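Local structure of aminomethyltransferase (Bartonella henselae, 3GIR) at residues Ile87-Pro92 and Phe140-Asn145; Gly112-Ser117 and Ile131-Ala136; Val95-Tyr100 and Lys158-Phe163. The protein is a member of the aminomethyltransferase family, with a folate-binding domain and a C-terminal barrel domain. All blocks are in the same frame, centred on the assembly; numbering follows the deposited sequence.

Contact 1. Residues Ile87-Pro92 and Phe140-Asn145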
loop_
_atom_site.group_PDB
_atom_site.type_symbol
_atom_site.label_atom_id
_atom_site.label_comp_id
_atom_site.label_asym_id
_atom_site.label_seq_id
_atom_site.Cartn_x
_atom_site.Cartn_y
_atom_site.Cartn_z
ATOM N N ILE A 87 4.262 13.530 3.581
ATOM C CA ILE A 87 5.351 14.208 4.204
ATOM C C ILE A 87 6.256 14.772 3.092
ATOM O O ILE A 87 6.793 14.030 2.258
ATOM C CB ILE A 87 6.121 13.206 5.037
ATOM C CG1 ILE A 87 5.286 12.675 6.213
ATOM C CG2 ILE A 87 7.405 13.858 5.659
ATOM C CD1 ILE A 87 5.862 11.426 6.975
ATOM N N ALA A 88 6.423 16.103 3.101
ATOM C CA ALA A 88 7.349 16.773 2.155
ATOM C C ALA A 88 8.758 16.778 2.727
ATOM O O ALA A 88 8.974 16.910 3.971
ATOM C CB ALA A 88 6.919 18.182 1.866
ATOM N N VAL A 89 9.710 16.595 1.841
ATOM C CA VAL A 89 11.130 16.617 2.238
ATOM C C VAL A 89 11.774 17.639 1.271
ATOM O O VAL A 89 11.753 17.441 0.075
ATOM C CB VAL A 89 11.685 15.230 2.081
ATOM C CG1 VAL A 89 13.228 15.232 2.261
ATOM C CG2 VAL A 89 10.952 14.240 3.073
ATOM N N GLU A 90 12.326 18.730 1.817
ATOM C CA GLU A 90 12.717 19.892 1.048
ATOM C C GLU A 90 14.012 20.471 1.628
ATOM O O GLU A 90 14.050 20.664 2.818
ATOM C CB GLU A 90 11.585 20.936 1.176
ATOM C CG GLU A 90 11.855 22.229 0.476
ATOM C CD GLU A 90 10.689 23.204 0.492
ATOM O OE1 GLU A 90 9.679 22.983 1.245
ATOM O OE2 GLU A 90 10.812 24.220 -0.236
ATOM N N GLY A 91 14.974 20.807 0.792
ATOM C CA GLY A 91 16.125 21.593 1.231
ATOM C C GLY A 91 17.320 21.177 0.414
ATOM O O GLY A 91 17.297 20.233 -0.385
ATOM N N PRO A 92 18.434 21.890 0.612
ATOM C CA PRO A 92 19.535 21.689 -0.314
ATOM C C PRO A 92 20.203 20.341 -0.231
ATOM O O PRO A 92 20.836 19.928 -1.163
ATOM C CB PRO A 92 20.528 22.808 0.041
ATOM C CG PRO A 92 20.100 23.312 1.330
ATOM C CD PRO A 92 18.617 23.040 1.502
ATOM N N PHE A 140 10.931 16.588 -2.507
ATOM C CA PHE A 140 10.380 15.219 -2.648
ATOM C C PHE A 140 9.133 15.080 -1.794
ATOM O O PHE A 140 8.900 15.861 -0.896
ATOM C CB PHE A 140 11.395 14.171 -2.132
ATOM C CG PHE A 140 12.684 14.068 -2.938
ATOM C CD1 PHE A 140 12.929 12.986 -3.729
ATOM C CD2 PHE A 140 13.679 15.056 -2.773
ATOM C CE1 PHE A 140 14.110 12.876 -4.403
ATOM C CE2 PHE A 140 14.857 14.978 -3.467
ATOM C CZ PHE A 140 15.086 13.888 -4.273
ATOM N N MET A 141 8.340 14.072 -2.081
ATOM C CA MET A 141 7.125 13.781 -1.313
ATOM C C MET A 141 7.228 12.295 -0.931
ATOM O O MET A 141 7.672 11.441 -1.696
ATOM C CB MET A 141 5.826 13.971 -2.150
ATOM C CG MET A 141 4.567 13.910 -1.396
ATOM S SD MET A 141 4.394 15.399 -0.347
ATOM C CE MET A 141 3.964 16.676 -1.592
ATOM N N LEU A 142 6.838 12.026 0.299
ATOM C CA LEU A 142 6.638 10.660 0.806
ATOM C C LEU A 142 5.170 10.497 1.156
ATOM O O LEU A 142 4.526 11.404 1.742
ATOM C CB LEU A 142 7.480 10.414 2.078
ATOM C CG LEU A 142 8.974 10.217 1.884
ATOM C CD1 LEU A 142 9.836 10.441 3.195
ATOM C CD2 LEU A 142 9.234 8.832 1.285
ATOM N N VAL A 143 4.622 9.326 0.864
ATOM C CA VAL A 143 3.292 8.969 1.400
ATOM C C VAL A 143 3.438 7.809 2.365
ATOM O O VAL A 143 3.948 6.758 1.959
ATOM C CB VAL A 143 2.342 8.617 0.219
ATOM C CG1 VAL A 143 0.936 8.265 0.762
ATOM C CG2 VAL A 143 2.150 9.807 -0.773
ATOM N N ALA A 144 2.972 8.029 3.599
ATOM C CA ALA A 144 3.120 7.126 4.754
ATOM C C ALA A 144 1.799 6.495 5.071
ATOM O O ALA A 144 0.744 7.124 4.908
ATOM C CB ALA A 144 3.597 7.909 5.979
ATOM N N ASN A 145 1.831 5.282 5.603
ATOM C CA ASN A 145 0.586 4.670 6.047
ATOM C C ASN A 145 -0.024 5.296 7.254
ATOM O O ASN A 145 0.686 5.765 8.147
ATOM C CB ASN A 145 0.899 3.186 6.363
ATOM C CG ASN A 145 1.023 2.365 5.166
ATOM O OD1 ASN A 145 2.168 1.890 4.803
ATOM N ND2 ASN A 145 -0.099 2.183 4.468
#
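Ile87, Val89 and Leu142 bury the most surface where strand 85-90 runs antiparallel to strand 139-144. Ile87 and Leu142 form a hydrogen-bonded pair. Ile87 N donates a nearly straight hydrogen bond (170°) to Leu142 O at 2.8 Å. Leu142 N returns a bond of 2.8 Å to Ile87 O. The side chains of this pair leave the sheet on the same face, with CB of Ile87 and CB of Leu142 4.3 Å apart. Further out, CD1 of Ile87 comes near the methyl of Ala144.

Val89 pairs with Phe140 in the same way, two residues along. Here Val89 N bonds Phe140 O, and Phe140 N bonds Val89 O. Both strands are inner strands of a five-stranded antiparallel sheet of the folate-binding domain; 139-144 is the middle one. Ile87, Val89, Phe140 and Leu142 turn to the face covered by helices 94-101 and 149-159. With CG1 anti to its backbone N (chi1 171°), Val89 lays CG2 across CD1 of Leu142 at 4.0 Å.

Ala88 and Met141 form the non-hydrogen-bonded pair between them and face the other way. The Met141 chain bends at chi2 and chi3. This brings Met141 SD back over the neighbouring strand, 3.8 Å from Ile87 O. Leu135 and Leu170 also touch the Met141 side chain.

Contact 2. Residues Gly112-Ser117 and Ile131-Ala136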
loop_
_atom_site.group_PDB
_atom_site.type_symbol
_atom_site.label_atom_id
_atom_site.label_comp_id
_atom_site.label_asym_id
_atom_site.label_seq_id
_atom_site.Cartn_x
_atom_site.Cartn_y
_atom_site.Cartn_z
ATOM N N GLY A 112 9.567 13.873 -11.165
ATOM C CA GLY A 112 8.331 13.223 -11.543
ATOM C C GLY A 112 8.193 11.726 -11.292
ATOM O O GLY A 112 7.116 11.166 -11.538
ATOM N N GLN A 113 9.293 11.057 -10.936
ATOM C CA GLN A 113 9.315 9.623 -10.765
ATOM C C GLN A 113 9.020 9.272 -9.324
ATOM O O GLN A 113 9.553 9.902 -8.405
ATOM C CB GLN A 113 10.695 9.056 -11.099
ATOM C CG GLN A 113 10.997 8.961 -12.583
ATOM C CD GLN A 113 12.232 8.078 -12.907
ATOM O OE1 GLN A 113 13.236 7.972 -12.128
ATOM N NE2 GLN A 113 12.157 7.430 -14.064
ATOM N N SER A 114 8.235 8.214 -9.167
ATOM C CA SER A 114 7.885 7.617 -7.870
ATOM C C SER A 114 8.549 6.254 -7.726
ATOM O O SER A 114 8.706 5.508 -8.707
ATOM C CB SER A 114 6.382 7.379 -7.746
ATOM O OG SER A 114 5.657 8.572 -7.863
ATOM N N ARG A 115 8.913 5.893 -6.508
ATOM C CA ARG A 115 9.470 4.554 -6.212
ATOM C C ARG A 115 8.898 4.042 -4.921
ATOM O O ARG A 115 8.800 4.798 -3.942
ATOM C CB ARG A 115 11.011 4.584 -6.063
ATOM C CG ARG A 115 11.746 4.486 -7.406
ATOM C CD ARG A 115 13.210 4.329 -7.131
ATOM N NE ARG A 115 13.455 2.930 -6.882
ATOM C CZ ARG A 115 14.011 2.096 -7.764
ATOM N NH1 ARG A 115 14.137 0.819 -7.447
ATOM N NH2 ARG A 115 14.475 2.534 -8.947
ATOM N N TYR A 116 8.612 2.744 -4.917
ATOM C CA TYR A 116 8.230 2.039 -3.704
ATOM C C TYR A 116 9.468 1.817 -2.884
ATOM O O TYR A 116 10.541 1.434 -3.404
ATOM C CB TYR A 116 7.594 0.659 -4.058
ATOM C CG TYR A 116 7.176 -0.172 -2.883
ATOM C CD1 TYR A 116 6.003 0.077 -2.206
ATOM C CD2 TYR A 116 7.989 -1.213 -2.430
ATOM C CE1 TYR A 116 5.624 -0.734 -1.113
ATOM C CE2 TYR A 116 7.620 -1.995 -1.344
ATOM C CZ TYR A 116 6.442 -1.778 -0.713
ATOM O OH TYR A 116 6.170 -2.585 0.408
ATOM N N SER A 117 9.387 2.078 -1.585
ATOM C CA SER A 117 10.511 1.890 -0.700
ATOM C C SER A 117 10.018 1.576 0.710
ATOM O O SER A 117 8.834 1.304 0.946
ATOM C CB SER A 117 11.434 3.108 -0.676
ATOM O OG SER A 117 12.708 2.762 -0.182
ATOM N N ILE A 131 5.890 5.412 -0.507
ATOM C CA ILE A 131 6.173 5.791 -1.858
ATOM C C ILE A 131 6.839 7.156 -1.810
ATOM O O ILE A 131 6.332 8.125 -1.177
ATOM C CB ILE A 131 4.935 5.900 -2.775
ATOM C CG1 ILE A 131 4.058 4.657 -2.649
ATOM C CG2 ILE A 131 5.345 6.272 -4.184
ATOM C CD1 ILE A 131 4.754 3.431 -3.158
ATOM N N LEU A 132 8.012 7.216 -2.471
ATOM C CA LEU A 132 8.836 8.435 -2.584
ATOM C C LEU A 132 8.731 8.967 -4.020
ATOM O O LEU A 132 8.949 8.201 -4.964
ATOM C CB LEU A 132 10.283 8.079 -2.284
ATOM C CG LEU A 132 11.334 9.203 -2.500
ATOM C CD1 LEU A 132 11.187 10.355 -1.536
ATOM C CD2 LEU A 132 12.727 8.668 -2.429
ATOM N N THR A 133 8.413 10.251 -4.176
ATOM C CA THR A 133 8.317 10.912 -5.506
ATOM C C THR A 133 9.166 12.127 -5.507
ATOM O O THR A 133 9.167 12.864 -4.532
ATOM C CB THR A 133 6.852 11.332 -5.781
ATOM O OG1 THR A 133 6.035 10.152 -5.717
ATOM C CG2 THR A 133 6.716 11.916 -7.201
ATOM N N ARG A 134 9.996 12.280 -6.529
ATOM C CA ARG A 134 10.776 13.498 -6.686
ATOM C C ARG A 134 9.958 14.527 -7.419
ATOM O O ARG A 134 9.361 14.212 -8.471
ATOM C CB ARG A 134 12.056 13.214 -7.434
ATOM C CG ARG A 134 12.988 14.386 -7.469
ATOM C CD ARG A 134 14.309 14.006 -8.017
ATOM N NE ARG A 134 15.323 15.001 -7.617
ATOM C CZ ARG A 134 16.627 14.778 -7.842
ATOM N NH1 ARG A 134 17.017 13.695 -8.490
ATOM N NH2 ARG A 134 17.522 15.675 -7.439
ATOM N N LEU A 135 9.888 15.708 -6.843
ATOM C CA LEU A 135 9.076 16.811 -7.398
ATOM C C LEU A 135 9.910 17.917 -8.031
ATOM O O LEU A 135 9.430 18.570 -8.960
ATOM C CB LEU A 135 8.165 17.389 -6.338
ATOM C CG LEU A 135 6.998 16.458 -5.935
ATOM C CD1 LEU A 135 6.242 17.144 -4.773
ATOM C CD2 LEU A 135 6.153 16.131 -7.183
ATOM N N ALA A 136 11.164 18.019 -7.592
ATOM C CA ALA A 136 12.087 19.066 -8.073
ATOM C C ALA A 136 13.504 18.636 -7.693
ATOM O O ALA A 136 13.722 17.600 -7.071
ATOM C CB ALA A 136 11.744 20.427 -7.489
#
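Ser114 and Thr133 share one setting of the first torsion: each hydroxyl is anti to its own carbonyl carbon (chi1 -60° and -58°). The two hydroxyls therefore turn to each other across a non-hydrogen-bonded pair, and Ser114 OG lies 2.7 Å from Thr133 OG1. This hydrogen bond, in which either could be the donor, gives two buried hydroxyls a partner.

Ile131 has CG1 beside its backbone N, and the second torsion folds CD1 back toward the neighbouring strand. CD1 of Ile131 reaches the rim of the Tyr116 ring near its plane, 3.7 Å from CD1 of Tyr116. The two side chains cross at about a right angle. The CG2 branch of Ile131 rests instead against CB of Ser114, at 3.9 Å. The ring of Tyr116 also meets Trp280, and its OH is hydrogen-bonded to Asp129.

Strands 114-120 and 126-136 form a beta hairpin on one side of the five-stranded antiparallel sheet. Gly112 and Ser114 also make backbone bonds to Gly201 and Met199. Arg115 and Leu132 are the hydrogen-bonded pair in this region: Arg115 N binds Leu132 O at 2.8 Å, and Leu132 N binds Arg115 O at 2.9 Å. Before the strand, Gly112 and Gln113 lie opposite Arg134 in a G1 beta bulge with the glycine first: Gly112 N bonds Arg134 O, and Arg134 N bonds Gln113 O.

The extended Arg134 chain carries its guanidinium away from Gly112-Ser117. Arg134 NE bonds Ala136 O at 3.1 Å, from above that carbonyl's plane. NH1 reaches Leu109 O and Ala107 O, and NH2 reaches Glu137 O.

Contact 3. Residues Val95-Tyr100 and Lys158-Phe163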
loop_
_atom_site.group_PDB
_atom_site.type_symbol
_atom_site.label_atom_id
_atom_site.label_comp_id
_atom_site.label_asym_id
_atom_site.label_seq_id
_atom_site.Cartn_x
_atom_site.Cartn_y
_atom_site.Cartn_z
ATOM N N VAL A 95 18.422 15.262 -1.155
ATOM C CA VAL A 95 18.936 14.040 -1.805
ATOM C C VAL A 95 19.803 13.165 -0.900
ATOM O O VAL A 95 19.636 11.936 -0.831
ATOM C CB VAL A 95 19.716 14.377 -3.120
ATOM C CG1 VAL A 95 20.513 13.163 -3.696
ATOM C CG2 VAL A 95 18.735 14.962 -4.164
ATOM N N GLU A 96 20.779 13.765 -0.222
ATOM C CA GLU A 96 21.633 13.049 0.652
ATOM C C GLU A 96 20.883 12.511 1.904
ATOM O O GLU A 96 21.078 11.404 2.340
ATOM C CB GLU A 96 22.758 14.007 1.085
ATOM C CG GLU A 96 23.632 14.403 -0.072
ATOM C CD GLU A 96 23.169 15.566 -0.980
ATOM O OE1 GLU A 96 22.086 16.206 -0.791
ATOM O OE2 GLU A 96 23.929 15.825 -1.971
ATOM N N PHE A 97 19.974 13.300 2.432
ATOM C CA PHE A 97 19.185 12.849 3.537
ATOM C C PHE A 97 18.374 11.574 3.157
ATOM O O PHE A 97 18.352 10.559 3.898
ATOM C CB PHE A 97 18.269 13.937 4.003
ATOM C CG PHE A 97 17.144 13.418 4.859
ATOM C CD1 PHE A 97 17.371 12.673 6.024
ATOM C CD2 PHE A 97 15.832 13.655 4.459
ATOM C CE1 PHE A 97 16.318 12.191 6.740
ATOM C CE2 PHE A 97 14.785 13.083 5.157
ATOM C CZ PHE A 97 15.012 12.396 6.288
ATOM N N LEU A 98 17.714 11.633 2.004
ATOM C CA LEU A 98 16.851 10.527 1.561
ATOM C C LEU A 98 17.624 9.269 1.308
ATOM O O LEU A 98 17.158 8.182 1.639
ATOM C CB LEU A 98 15.930 10.940 0.387
ATOM C CG LEU A 98 14.814 11.878 0.857
ATOM C CD1 LEU A 98 14.237 12.523 -0.425
ATOM C CD2 LEU A 98 13.721 11.128 1.668
ATOM N N SER A 99 18.834 9.413 0.767
ATOM C CA SER A 99 19.668 8.216 0.511
ATOM C C SER A 99 20.265 7.610 1.769
ATOM O O SER A 99 20.709 6.487 1.748
ATOM C CB SER A 99 20.772 8.583 -0.491
ATOM O OG SER A 99 20.256 9.197 -1.621
ATOM N N TYR A 100 20.246 8.334 2.866
ATOM C CA TYR A 100 20.565 7.779 4.179
ATOM C C TYR A 100 19.352 7.195 4.884
ATOM O O TYR A 100 19.370 6.083 5.430
ATOM C CB TYR A 100 21.186 8.863 5.017
ATOM C CG TYR A 100 21.359 8.480 6.460
ATOM C CD1 TYR A 100 22.251 7.480 6.831
ATOM C CD2 TYR A 100 20.647 9.094 7.456
ATOM C CE1 TYR A 100 22.397 7.110 8.141
ATOM C CE2 TYR A 100 20.814 8.754 8.787
ATOM C CZ TYR A 100 21.731 7.747 9.119
ATOM O OH TYR A 100 21.878 7.338 10.416
ATOM N N LYS A 158 14.538 12.559 13.065
ATOM C CA LYS A 158 15.802 12.214 13.703
ATOM C C LYS A 158 16.875 11.867 12.684
ATOM O O LYS A 158 18.018 12.221 12.841
ATOM C CB LYS A 158 15.634 11.045 14.690
ATOM C CG LYS A 158 14.699 11.318 15.866
ATOM C CD LYS A 158 14.487 10.036 16.662
ATOM C CE LYS A 158 13.472 10.297 17.734
ATOM N NZ LYS A 158 12.882 9.061 18.358
ATOM N N ARG A 159 16.550 11.124 11.636
ATOM C CA ARG A 159 17.558 10.814 10.591
ATOM C C ARG A 159 18.004 12.051 9.800
ATOM O O ARG A 159 19.071 12.031 9.140
ATOM C CB ARG A 159 17.004 9.708 9.637
ATOM C CG ARG A 159 16.820 8.365 10.339
ATOM C CD ARG A 159 16.283 7.228 9.451
ATOM N NE ARG A 159 15.878 6.127 10.312
ATOM C CZ ARG A 159 15.566 4.908 9.924
ATOM N NH1 ARG A 159 15.661 4.544 8.643
ATOM N NH2 ARG A 159 15.148 4.085 10.858
ATOM N N ALA A 160 17.187 13.104 9.840
ATOM C CA ALA A 160 17.510 14.386 9.239
ATOM C C ALA A 160 18.353 15.310 10.116
ATOM O O ALA A 160 18.770 16.357 9.646
ATOM C CB ALA A 160 16.226 15.117 8.782
ATOM N N PHE A 161 18.597 14.923 11.358
ATOM C CA PHE A 161 19.345 15.823 12.288
ATOM C C PHE A 161 20.653 16.343 11.669
ATOM O O PHE A 161 20.980 17.539 11.776
ATOM C CB PHE A 161 19.704 15.102 13.568
ATOM C CG PHE A 161 18.608 14.991 14.591
ATOM C CD1 PHE A 161 17.479 15.805 14.594
ATOM C CD2 PHE A 161 18.702 14.005 15.548
ATOM C CE1 PHE A 161 16.513 15.666 15.606
ATOM C CE2 PHE A 161 17.737 13.916 16.536
ATOM C CZ PHE A 161 16.681 14.699 16.532
ATOM N N GLY A 162 21.401 15.467 11.043
ATOM C CA GLY A 162 22.651 15.924 10.425
ATOM C C GLY A 162 22.533 16.736 9.137
ATOM O O GLY A 162 23.507 17.401 8.694
ATOM N N PHE A 163 21.359 16.741 8.505
ATOM C CA PHE A 163 21.291 17.213 7.134
ATOM C C PHE A 163 20.634 18.543 7.014
ATOM O O PHE A 163 19.773 18.910 7.815
ATOM C CB PHE A 163 20.497 16.207 6.243
ATOM C CG PHE A 163 21.156 14.892 6.086
ATOM C CD1 PHE A 163 22.080 14.682 5.067
ATOM C CD2 PHE A 163 20.875 13.845 6.946
ATOM C CE1 PHE A 163 22.695 13.455 4.954
ATOM C CE2 PHE A 163 21.487 12.687 6.835
ATOM C CZ PHE A 163 22.390 12.490 5.800
#
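Helix 94-101 meets residues 158-163, where a type I beta turn from Ala160 to Phe163 brings the CA atoms of Phe97 and Phe163 to 6.0 Å. The turn is closed by a bond of 2.9 Å from Phe163 N to Ala160 O.

The Phe163 ring lies flat against the helix. Phe97 CA sits over its centre, 3.6 Å from the centroid and only 6° off the ring normal, a CH-pi contact with the backbone. CB of Phe97 adds a touch to Phe163 CG at 3.7 Å. On the Glu96 side, CE1 of Phe163 approaches the peptide carbonyl and CB of that residue. Glu96 bends at chi2, and its carboxylate turns from Phe163.

Phe97 has CG anti to its backbone N (chi1 163°), which sends its ring past Phe163 toward the turn. One face of that ring takes the methyl of Ala160, a second CH-pi contact at 3.9 Å from Ala160 CB to the Phe97 centroid. CB of Arg159 lies in plane at the ring's edge.

Phe97, Tyr100 and Phe163 make an aromatic cluster between helix 94-101 and the turn that follows Arg159, in the folate-binding domain. Phe163 meets both other rings obliquely, with its plane at 56° to that of Phe97. CD2 of Tyr100 comes to the edge of the Phe163 ring, 3.7 Å from CE2 of Phe163. The Tyr100 edge also faces Arg159 O.

Arg159 crosses Tyr100 at about a right angle and extends beyond it. Its guanidinium forms a salt bridge with Glu155, hydrogen bonds to Ala101 O and Leu120 O, and a cation-pi contact with Tyr293.

All three contacts lie in the folate-binding domain, on the same side of the chain's centre. Contacts 1 and 2 share one antiparallel sheet and have centres about 9 Å apart. They are joined through neighbouring strands 126-136 and 139-144, where Thr133 N probably bonds Met141 O. Contact 3 lies against this sheet, its centre about 12 Å from that of contact 1 and 16 Å from that of contact 2. Leu98 of helix 94-101 packs on Val89, Phe140 and Leu132. Along the chain, strand 85-90 leads to helix 94-101, then the hairpin of contact 2, strand 139-144 and helix 149-159. Contacts 1 and 3 thus interlock, and helices 94-101 and 149-159 cover one face of the sheet.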